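Long-range contacts in Iron(3+)-hydroxamate-binding protein FhuD (Bacillus subtilis subsp. subtilis, PDB 3G9Q), which binds iron(3+)-hydroxamate complexes such as ferrichrome and passes them to the membrane-bound permease of the FhuCBGD ABC transporter: residues A[169-174]-A[260-265]; A[137-142]-A[176-181]; A[198-203]-A[228-233]. All blocks are in the same frame, centred on the assembly; numbering follows the deposited sequence.

From the N terminus, the first segment met is 137-142, near the end of the long helix 118-143. Interaction 2 joins it to 176-181 and closes a loop that holds strands 148-154 and 157-161 and helix 169-175. Interaction 1 starts inside that loop, at 169-174, and runs to 260-265 on the last helix, so interactions 1 and 2 cross. They also touch: I171 O and I172 O probably accept hydrogen bonds from L176 N and L178 N. Interaction 3, 198-203 with 228-233, follows interaction 2 and is nested inside interaction 1. It lies about 24 Å from interaction 1, centre to centre, beside strand 195-198, one of the two outermost strands of the mixed sheet.

Interaction 1: residues A[169-174]-A[260-265]; sequences GSIIYK and GQLEFI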
loop_
_atom_site.group_PDB
_atom_site.type_symbol
_atom_site.label_atom_id
_atom_site.label_comp_id
_atom_site.label_asym_id
_atom_site.label_seq_id
_atom_site.Cartn_x
_atom_site.Cartn_y
_atom_site.Cartn_z
ATOM N N GLY A 169 -4.886 -6.026 0.996
ATOM C CA GLY A 169 -5.514 -6.933 1.937
ATOM C C GLY A 169 -6.485 -6.266 2.892
ATOM O O GLY A 169 -7.639 -6.675 2.974
ATOM N N SER A 170 -6.044 -5.236 3.611
ATOM C CA SER A 170 -6.936 -4.577 4.556
ATOM C C SER A 170 -8.080 -3.884 3.826
ATOM O O SER A 170 -9.161 -3.718 4.387
ATOM C CB SER A 170 -6.174 -3.568 5.438
ATOM O OG SER A 170 -5.927 -2.332 4.777
ATOM N N ILE A 171 -7.853 -3.499 2.572
ATOM C CA ILE A 171 -8.897 -2.824 1.794
ATOM C C ILE A 171 -10.029 -3.801 1.461
ATOM O O ILE A 171 -11.212 -3.585 1.782
ATOM C CB ILE A 171 -8.357 -2.264 0.431
ATOM C CG1 ILE A 171 -6.908 -1.778 0.572
ATOM C CG2 ILE A 171 -9.240 -1.131 -0.046
ATOM C CD1 ILE A 171 -6.628 -0.663 1.614
ATOM N N ILE A 172 -9.631 -4.888 0.811
ATOM C CA ILE A 172 -10.535 -5.931 0.350
ATOM C C ILE A 172 -11.251 -6.759 1.414
ATOM O O ILE A 172 -12.457 -7.020 1.297
ATOM C CB ILE A 172 -9.778 -6.859 -0.605
ATOM C CG1 ILE A 172 -9.481 -6.072 -1.893
ATOM C CG2 ILE A 172 -10.552 -8.130 -0.822
ATOM C CD1 ILE A 172 -10.667 -5.932 -2.833
ATOM N N TYR A 173 -10.534 -7.156 2.457
ATOM C CA TYR A 173 -11.155 -7.981 3.466
ATOM C C TYR A 173 -11.743 -7.257 4.663
ATOM O O TYR A 173 -12.489 -7.866 5.422
ATOM C CB TYR A 173 -10.172 -9.059 3.921
ATOM C CG TYR A 173 -9.752 -10.008 2.818
ATOM C CD1 TYR A 173 -8.403 -10.193 2.511
ATOM C CD2 TYR A 173 -10.702 -10.714 2.064
ATOM C CE1 TYR A 173 -8.003 -11.048 1.485
ATOM C CE2 TYR A 173 -10.308 -11.577 1.030
ATOM C CZ TYR A 173 -8.955 -11.731 0.753
ATOM O OH TYR A 173 -8.545 -12.565 -0.259
ATOM N N LYS A 174 -11.433 -5.969 4.830
ATOM C CA LYS A 174 -11.958 -5.193 5.966
ATOM C C LYS A 174 -12.824 -3.999 5.556
ATOM O O LYS A 174 -13.964 -3.878 6.000
ATOM C CB LYS A 174 -10.826 -4.655 6.851
ATOM C CG LYS A 174 -9.918 -5.677 7.492
ATOM C CD LYS A 174 -9.037 -5.009 8.546
ATOM C CE LYS A 174 -9.859 -4.583 9.773
ATOM N NZ LYS A 174 -10.593 -5.741 10.386
ATOM N N GLY A 260 -5.600 5.286 -4.850
ATOM C CA GLY A 260 -5.325 4.691 -6.147
ATOM C C GLY A 260 -5.620 3.198 -6.193
ATOM O O GLY A 260 -6.126 2.679 -7.196
ATOM N N GLN A 261 -5.294 2.506 -5.102
ATOM C CA GLN A 261 -5.538 1.065 -4.996
ATOM C C GLN A 261 -7.027 0.742 -4.931
ATOM O O GLN A 261 -7.462 -0.235 -5.524
ATOM C CB GLN A 261 -4.851 0.485 -3.754
ATOM C CG GLN A 261 -3.356 0.692 -3.708
ATOM C CD GLN A 261 -2.740 0.161 -2.432
ATOM O OE1 GLN A 261 -1.520 0.179 -2.268
ATOM N NE2 GLN A 261 -3.580 -0.312 -1.517
ATOM N N LEU A 262 -7.806 1.551 -4.211
ATOM C CA LEU A 262 -9.238 1.296 -4.101
ATOM C C LEU A 262 -9.918 1.533 -5.423
ATOM O O LEU A 262 -10.936 0.919 -5.701
ATOM C CB LEU A 262 -9.899 2.174 -3.033
ATOM C CG LEU A 262 -11.425 1.991 -2.868
ATOM C CD1 LEU A 262 -11.787 0.536 -2.615
ATOM C CD2 LEU A 262 -11.917 2.845 -1.715
ATOM N N GLU A 263 -9.366 2.426 -6.237
ATOM C CA GLU A 263 -9.951 2.704 -7.548
ATOM C C GLU A 263 -9.713 1.469 -8.426
ATOM O O GLU A 263 -10.630 0.961 -9.077
ATOM C CB GLU A 263 -9.298 3.947 -8.167
ATOM C CG GLU A 263 -9.991 4.505 -9.418
ATOM C CD GLU A 263 -9.172 5.623 -10.101
ATOM O OE1 GLU A 263 -8.822 6.624 -9.420
ATOM O OE2 GLU A 263 -8.880 5.500 -11.321
ATOM N N PHE A 264 -8.484 0.971 -8.421
ATOM C CA PHE A 264 -8.167 -0.201 -9.216
ATOM C C PHE A 264 -8.983 -1.427 -8.798
ATOM O O PHE A 264 -9.436 -2.186 -9.655
ATOM C CB PHE A 264 -6.680 -0.513 -9.124
ATOM C CG PHE A 264 -6.318 -1.847 -9.688
ATOM C CD1 PHE A 264 -6.379 -2.077 -11.046
ATOM C CD2 PHE A 264 -5.938 -2.886 -8.855
ATOM C CE1 PHE A 264 -6.064 -3.324 -11.566
ATOM C CE2 PHE A 264 -5.624 -4.138 -9.369
ATOM C CZ PHE A 264 -5.688 -4.352 -10.728
ATOM N N ILE A 265 -9.149 -1.623 -7.489
ATOM C CA ILE A 265 -9.922 -2.746 -6.957
ATOM C C ILE A 265 -11.369 -2.667 -7.490
ATOM O O ILE A 265 -11.885 -3.618 -8.084
ATOM C CB ILE A 265 -9.993 -2.717 -5.389
ATOM C CG1 ILE A 265 -8.579 -2.761 -4.770
ATOM C CG2 ILE A 265 -10.896 -3.860 -4.887
ATOM C CD1 ILE A 265 -8.521 -2.445 -3.279
#
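I171 and I172 of helix 169-175 pack against L262 and I265 of helix 255-270. All four are buried, and the contact between them is apolar. The CG2 methyl of I171 lies 3.6 Å from I265 CD1 and 4.0 Å from L262 CD1. I265 runs extended beyond CB (chi2 168°), which carries CD1 across to I171. I172 and I265 pass side by side in opposite directions, with I172 CG1 4.0 Å from I265 CD1. The modelled approach of the I172 CD1 end to I265 is too close, so its exact place is doubtful.

The second shell holds I172 from behind. Its CG2, anti to the backbone N, sits 3.8 Å above one face of the Y173 ring, offset toward the rim. Y173 OH hydrogen-bonds to I148 O. With an alanine in place of I172, I265 would probably keep I171 but lose the I172 side of its packing, leaving a gap there, and the Y173 ring would lose the methyl on its face.

The short helical segments cross at -50°, with axes 10.6 Å apart at closest approach. A wider pi-type turn spans 171-174. Beyond the contact, I172 also touches L178 and reaches I148 of strand 148-154, while F264 meets the ring of F212. The pair thus joins the last helix to the mixed sheet through helix 169-175.

Interaction 2: residues A[137-142]-A[176-181]; sequences TKIKKA and LGLQAT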
loop_
_atom_site.group_PDB
_atom_site.type_symbol
_atom_site.label_atom_id
_atom_site.label_comp_id
_atom_site.label_asym_id
_atom_site.label_seq_id
_atom_site.Cartn_x
_atom_site.Cartn_y
_atom_site.Cartn_z
ATOM N N THR A 137 -20.747 -0.629 -1.298
ATOM C CA THR A 137 -22.101 -0.908 -1.776
ATOM C C THR A 137 -22.146 -1.177 -3.278
ATOM O O THR A 137 -22.943 -1.987 -3.749
ATOM C CB THR A 137 -23.055 0.268 -1.441
ATOM O OG1 THR A 137 -22.981 0.565 -0.038
ATOM C CG2 THR A 137 -24.493 -0.094 -1.787
ATOM N N LYS A 138 -21.285 -0.500 -4.029
ATOM C CA LYS A 138 -21.231 -0.683 -5.478
ATOM C C LYS A 138 -20.704 -2.072 -5.838
ATOM O O LYS A 138 -21.186 -2.702 -6.778
ATOM C CB LYS A 138 -20.340 0.388 -6.095
ATOM C CG LYS A 138 -20.605 0.638 -7.558
ATOM C CD LYS A 138 -19.493 0.068 -8.403
ATOM C CE LYS A 138 -19.207 0.964 -9.610
ATOM N NZ LYS A 138 -18.634 2.275 -9.206
ATOM N N ILE A 139 -19.720 -2.538 -5.066
ATOM C CA ILE A 139 -19.096 -3.843 -5.265
ATOM C C ILE A 139 -20.014 -4.976 -4.784
ATOM O O ILE A 139 -20.285 -5.889 -5.548
ATOM C CB ILE A 139 -17.710 -3.947 -4.514
ATOM C CG1 ILE A 139 -16.821 -2.738 -4.817
ATOM C CG2 ILE A 139 -16.943 -5.188 -4.961
ATOM C CD1 ILE A 139 -16.502 -2.441 -6.309
ATOM N N LYS A 140 -20.491 -4.934 -3.536
ATOM C CA LYS A 140 -21.371 -6.005 -3.022
ATOM C C LYS A 140 -22.529 -6.265 -3.988
ATOM O O LYS A 140 -23.052 -7.373 -4.066
ATOM C CB LYS A 140 -21.948 -5.653 -1.634
ATOM C CG LYS A 140 -20.909 -5.501 -0.503
ATOM C CD LYS A 140 -20.398 -6.828 0.055
ATOM C CE LYS A 140 -21.265 -7.330 1.203
ATOM N NZ LYS A 140 -22.691 -7.515 0.816
ATOM N N LYS A 141 -22.919 -5.233 -4.727
ATOM C CA LYS A 141 -23.998 -5.361 -5.685
ATOM C C LYS A 141 -23.535 -6.178 -6.897
ATOM O O LYS A 141 -24.257 -7.043 -7.385
ATOM C CB LYS A 141 -24.457 -3.966 -6.102
ATOM C CG LYS A 141 -25.777 -3.919 -6.846
ATOM C CD LYS A 141 -26.117 -2.486 -7.239
ATOM C CE LYS A 141 -25.033 -1.886 -8.145
ATOM N NZ LYS A 141 -25.361 -0.506 -8.626
ATOM N N ALA A 142 -22.318 -5.916 -7.363
ATOM C CA ALA A 142 -21.759 -6.617 -8.514
ATOM C C ALA A 142 -21.182 -8.016 -8.234
ATOM O O ALA A 142 -21.162 -8.841 -9.146
ATOM C CB ALA A 142 -20.687 -5.750 -9.175
ATOM N N LEU A 176 -13.928 -3.250 2.464
ATOM C CA LEU A 176 -14.943 -3.655 1.506
ATOM C C LEU A 176 -15.748 -4.868 1.985
ATOM O O LEU A 176 -16.750 -5.254 1.370
ATOM C CB LEU A 176 -14.287 -3.952 0.155
ATOM C CG LEU A 176 -13.618 -2.773 -0.563
ATOM C CD1 LEU A 176 -12.875 -3.288 -1.772
ATOM C CD2 LEU A 176 -14.648 -1.740 -0.973
ATOM N N GLY A 177 -15.302 -5.462 3.089
ATOM C CA GLY A 177 -15.976 -6.617 3.659
ATOM C C GLY A 177 -16.228 -7.755 2.684
ATOM O O GLY A 177 -17.222 -8.477 2.806
ATOM N N LEU A 178 -15.329 -7.921 1.718
ATOM C CA LEU A 178 -15.461 -8.974 0.727
ATOM C C LEU A 178 -15.007 -10.310 1.332
ATOM O O LEU A 178 -14.154 -10.325 2.210
ATOM C CB LEU A 178 -14.651 -8.591 -0.515
ATOM C CG LEU A 178 -15.180 -7.293 -1.138
ATOM C CD1 LEU A 178 -14.232 -6.777 -2.245
ATOM C CD2 LEU A 178 -16.564 -7.537 -1.677
ATOM N N GLN A 179 -15.587 -11.427 0.895
ATOM C CA GLN A 179 -15.204 -12.718 1.466
ATOM C C GLN A 179 -14.015 -13.408 0.807
ATOM O O GLN A 179 -13.648 -13.113 -0.338
ATOM C CB GLN A 179 -16.385 -13.705 1.472
ATOM C CG GLN A 179 -17.399 -13.504 2.584
ATOM C CD GLN A 179 -18.309 -12.308 2.337
ATOM O OE1 GLN A 179 -19.114 -12.303 1.386
ATOM N NE2 GLN A 179 -18.188 -11.284 3.188
ATOM N N ALA A 180 -13.428 -14.342 1.557
ATOM C CA ALA A 180 -12.286 -15.144 1.115
ATOM C C ALA A 180 -12.648 -16.623 1.275
ATOM O O ALA A 180 -13.565 -16.955 2.031
ATOM C CB ALA A 180 -11.062 -14.808 1.957
ATOM N N THR A 181 -11.961 -17.510 0.561
ATOM C CA THR A 181 -12.252 -18.948 0.703
ATOM C C THR A 181 -11.885 -19.431 2.121
ATOM O O THR A 181 -10.966 -18.904 2.747
ATOM C CB THR A 181 -11.493 -19.811 -0.369
ATOM O OG1 THR A 181 -10.089 -19.844 -0.081
ATOM C CG2 THR A 181 -11.712 -19.232 -1.769
#
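K140 CD sits beyond the oxygen of the L176 peptide group, 4.2 Å from L176 O, nearly in line with the C=O bond. No ring takes part. The lysine meets the flat peptide groups with its methylenes, and CE is 4.5 Å from G177 O. The chain is bent at chi2 (-78°) and again at chi3 (-89°), and so folds along the loop instead of reaching straight out. CD also lies 4.3 Å from L178 CD2.

The apolar part is I139 against L178. I139 CG2 is 4.1 Å from L178 CD2 and 4.2 Å from L178 CD1, so one methyl faces both branches of the leucine. The two side chains cross at about a right angle. I139 CG2 is anti to the backbone N, which points this methyl at L178. No hydrogen bond joins the two segments, and the contact rests on van der Waals packing.

G177 is the first residue to leave helical geometry after helix 169-175. Its phi is positive (52°), a value that favours glycine. There the chain turns off the helix end, and L178 follows with extended backbone angles.

L178 also packs on I172 of helix 169-175, and Q179 is hydrogen-bonded through the backbone to I148. I139 touches T266, L269 and T270 of helix 255-270. The long helix 118-143 therefore meets the last helix and the loop between helices 169-175 and 182-189 near its C-terminal end.

Interaction 3: residues A[198-203]-A[228-233]; sequences ISLEKL and SSIWKN
L200 and L203 pack against S228, I230 and W231, where a type I beta turn from S199 to K202 meets the N-capped start of helix 229-232. The turn leads from the edge strand 195-198 of the mixed sheet into helix 203-206.

Apolar contacts carry the pairing. L200 and I230 lie side by side, pointing opposite ways, with L200 CD1 3.7 Å from I230 CG1. CG of L200 is anti to the backbone N (chi1 -176°), and L200 CD2 lies 3.4 Å from S228 CB. L203 meets the end of the I230 side chain: its CB is 3.4 Å from I230 CD1. Behind the leucines, both L200 and L203 touch I158 of strand 157-161.

Hydrogen bonds stay within each segment. K202 N bonds to S199 O and closes the turn. K202 NZ gives a second bond, 3.2 Å long, to S199 OG. On the helix side, S228 OG caps by accepting from W231 N, but this bond is weak (3.5 Å, 142° at the hydrogen). S228 OG is also hydrogen-bonded to V225 O, in the loop before the helix. This polar atom also touches both L200 methyls, CD1 and CD2 each at 3.5 Å.

The aromatic contact is at the indole of W231, which also touches I211 and A213 of strand 210-215 and meets the ring of F226. L203 CD2 lies in the indole plane at its edge, 3.6 Å from W231 CE3.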
loop_
_atom_site.group_PDB
_atom_site.type_symbol
_atom_site.label_atom_id
_atom_site.label_comp_id
_atom_site.label_asym_id
_atom_site.label_seq_id
_atom_site.Cartn_x
_atom_site.Cartn_y
_atom_site.Cartn_z
ATOM N N ILE A 198 2.457 -21.058 -0.583
ATOM C CA ILE A 198 1.982 -22.380 -0.969
ATOM C C ILE A 198 2.633 -22.880 -2.251
ATOM O O ILE A 198 3.351 -22.144 -2.929
ATOM C CB ILE A 198 0.433 -22.404 -1.156
ATOM C CG1 ILE A 198 0.034 -21.858 -2.538
ATOM C CG2 ILE A 198 -0.230 -21.613 -0.055
ATOM C CD1 ILE A 198 -1.401 -22.166 -2.963
ATOM N N SER A 199 2.380 -24.147 -2.566
ATOM C CA SER A 199 2.911 -24.767 -3.775
ATOM C C SER A 199 1.891 -24.572 -4.901
ATOM O O SER A 199 0.712 -24.312 -4.642
ATOM C CB SER A 199 3.137 -26.260 -3.541
ATOM O OG SER A 199 1.908 -26.918 -3.293
ATOM N N LEU A 200 2.349 -24.708 -6.143
ATOM C CA LEU A 200 1.494 -24.553 -7.321
ATOM C C LEU A 200 0.393 -25.603 -7.361
ATOM O O LEU A 200 -0.571 -25.482 -8.121
ATOM C CB LEU A 200 2.328 -24.668 -8.596
ATOM C CG LEU A 200 1.589 -24.428 -9.909
ATOM C CD1 LEU A 200 0.985 -23.039 -9.903
ATOM C CD2 LEU A 200 2.547 -24.580 -11.072
ATOM N N GLU A 201 0.549 -26.638 -6.545
ATOM C CA GLU A 201 -0.420 -27.725 -6.483
ATOM C C GLU A 201 -1.658 -27.369 -5.673
ATOM O O GLU A 201 -2.772 -27.765 -6.016
ATOM C CB GLU A 201 0.233 -28.977 -5.878
ATOM C CG GLU A 201 0.916 -29.889 -6.903
ATOM C CD GLU A 201 2.240 -29.338 -7.419
ATOM O OE1 GLU A 201 2.709 -29.818 -8.486
ATOM O OE2 GLU A 201 2.812 -28.440 -6.750
ATOM N N LYS A 202 -1.449 -26.626 -4.594
ATOM C CA LYS A 202 -2.540 -26.237 -3.716
ATOM C C LYS A 202 -3.253 -24.960 -4.151
ATOM O O LYS A 202 -4.109 -24.435 -3.433
ATOM C CB LYS A 202 -2.016 -26.087 -2.293
ATOM C CG LYS A 202 -1.928 -27.399 -1.551
ATOM C CD LYS A 202 -1.387 -27.201 -0.146
ATOM C CE LYS A 202 0.130 -27.023 -0.152
ATOM N NZ LYS A 202 0.824 -28.270 -0.631
ATOM N N LEU A 203 -2.898 -24.474 -5.336
ATOM C CA LEU A 203 -3.492 -23.267 -5.881
ATOM C C LEU A 203 -5.015 -23.396 -6.013
ATOM O O LEU A 203 -5.753 -22.528 -5.555
ATOM C CB LEU A 203 -2.855 -22.943 -7.231
ATOM C CG LEU A 203 -2.827 -21.466 -7.607
ATOM C CD1 LEU A 203 -2.044 -20.709 -6.554
ATOM C CD2 LEU A 203 -2.187 -21.285 -8.974
ATOM N N SER A 228 1.660 -21.990 -16.045
ATOM C CA SER A 228 1.318 -23.353 -15.675
ATOM C C SER A 228 -0.110 -23.649 -16.112
ATOM O O SER A 228 -0.962 -22.759 -16.179
ATOM C CB SER A 228 1.499 -23.589 -14.164
ATOM O OG SER A 228 0.644 -22.783 -13.377
ATOM N N SER A 229 -0.342 -24.909 -16.450
ATOM C CA SER A 229 -1.641 -25.363 -16.906
ATOM C C SER A 229 -2.647 -25.335 -15.769
ATOM O O SER A 229 -3.849 -25.221 -15.998
ATOM C CB SER A 229 -1.515 -26.783 -17.463
ATOM O OG SER A 229 -0.923 -27.658 -16.511
ATOM N N ILE A 230 -2.140 -25.434 -14.545
ATOM C CA ILE A 230 -2.985 -25.442 -13.359
ATOM C C ILE A 230 -3.563 -24.053 -13.031
ATOM O O ILE A 230 -4.668 -23.944 -12.487
ATOM C CB ILE A 230 -2.208 -26.035 -12.145
ATOM C CG1 ILE A 230 -1.993 -24.980 -11.068
ATOM C CG2 ILE A 230 -0.884 -26.633 -12.608
ATOM C CD1 ILE A 230 -3.152 -24.835 -10.095
ATOM N N TRP A 231 -2.827 -22.996 -13.369
ATOM C CA TRP A 231 -3.297 -21.635 -13.133
ATOM C C TRP A 231 -4.280 -21.235 -14.218
ATOM O O TRP A 231 -5.322 -20.651 -13.932
ATOM C CB TRP A 231 -2.127 -20.646 -13.126
ATOM C CG TRP A 231 -2.555 -19.222 -13.333
ATOM C CD1 TRP A 231 -2.671 -18.564 -14.525
ATOM C CD2 TRP A 231 -2.990 -18.301 -12.326
ATOM N NE1 TRP A 231 -3.152 -17.293 -14.323
ATOM C CE2 TRP A 231 -3.357 -17.105 -12.985
ATOM C CE3 TRP A 231 -3.106 -18.370 -10.929
ATOM C CZ2 TRP A 231 -3.833 -15.987 -12.293
ATOM C CZ3 TRP A 231 -3.581 -17.255 -10.242
ATOM C CH2 TRP A 231 -3.938 -16.082 -10.926
ATOM N N LYS A 232 -3.943 -21.544 -15.465
ATOM C CA LYS A 232 -4.808 -21.200 -16.578
ATOM C C LYS A 232 -6.154 -21.901 -16.454
ATOM O O LYS A 232 -7.179 -21.403 -16.911
ATOM C CB LYS A 232 -4.121 -21.563 -17.896
ATOM C CG LYS A 232 -2.862 -20.730 -18.140
ATOM C CD LYS A 232 -2.364 -20.772 -19.591
ATOM C CE LYS A 232 -1.617 -22.058 -19.909
ATOM N NZ LYS A 232 -1.119 -22.061 -21.312
ATOM N N ASN A 233 -6.143 -23.050 -15.802
ATOM C CA ASN A 233 -7.346 -23.834 -15.621
ATOM C C ASN A 233 -8.236 -23.394 -14.449
ATOM O O ASN A 233 -9.387 -23.834 -14.341
ATOM C CB ASN A 233 -6.948 -25.292 -15.462
ATOM C CG ASN A 233 -8.124 -26.182 -15.209
ATOM O OD1 ASN A 233 -9.138 -26.110 -15.911
ATOM N ND2 ASN A 233 -8.000 -27.041 -14.210
#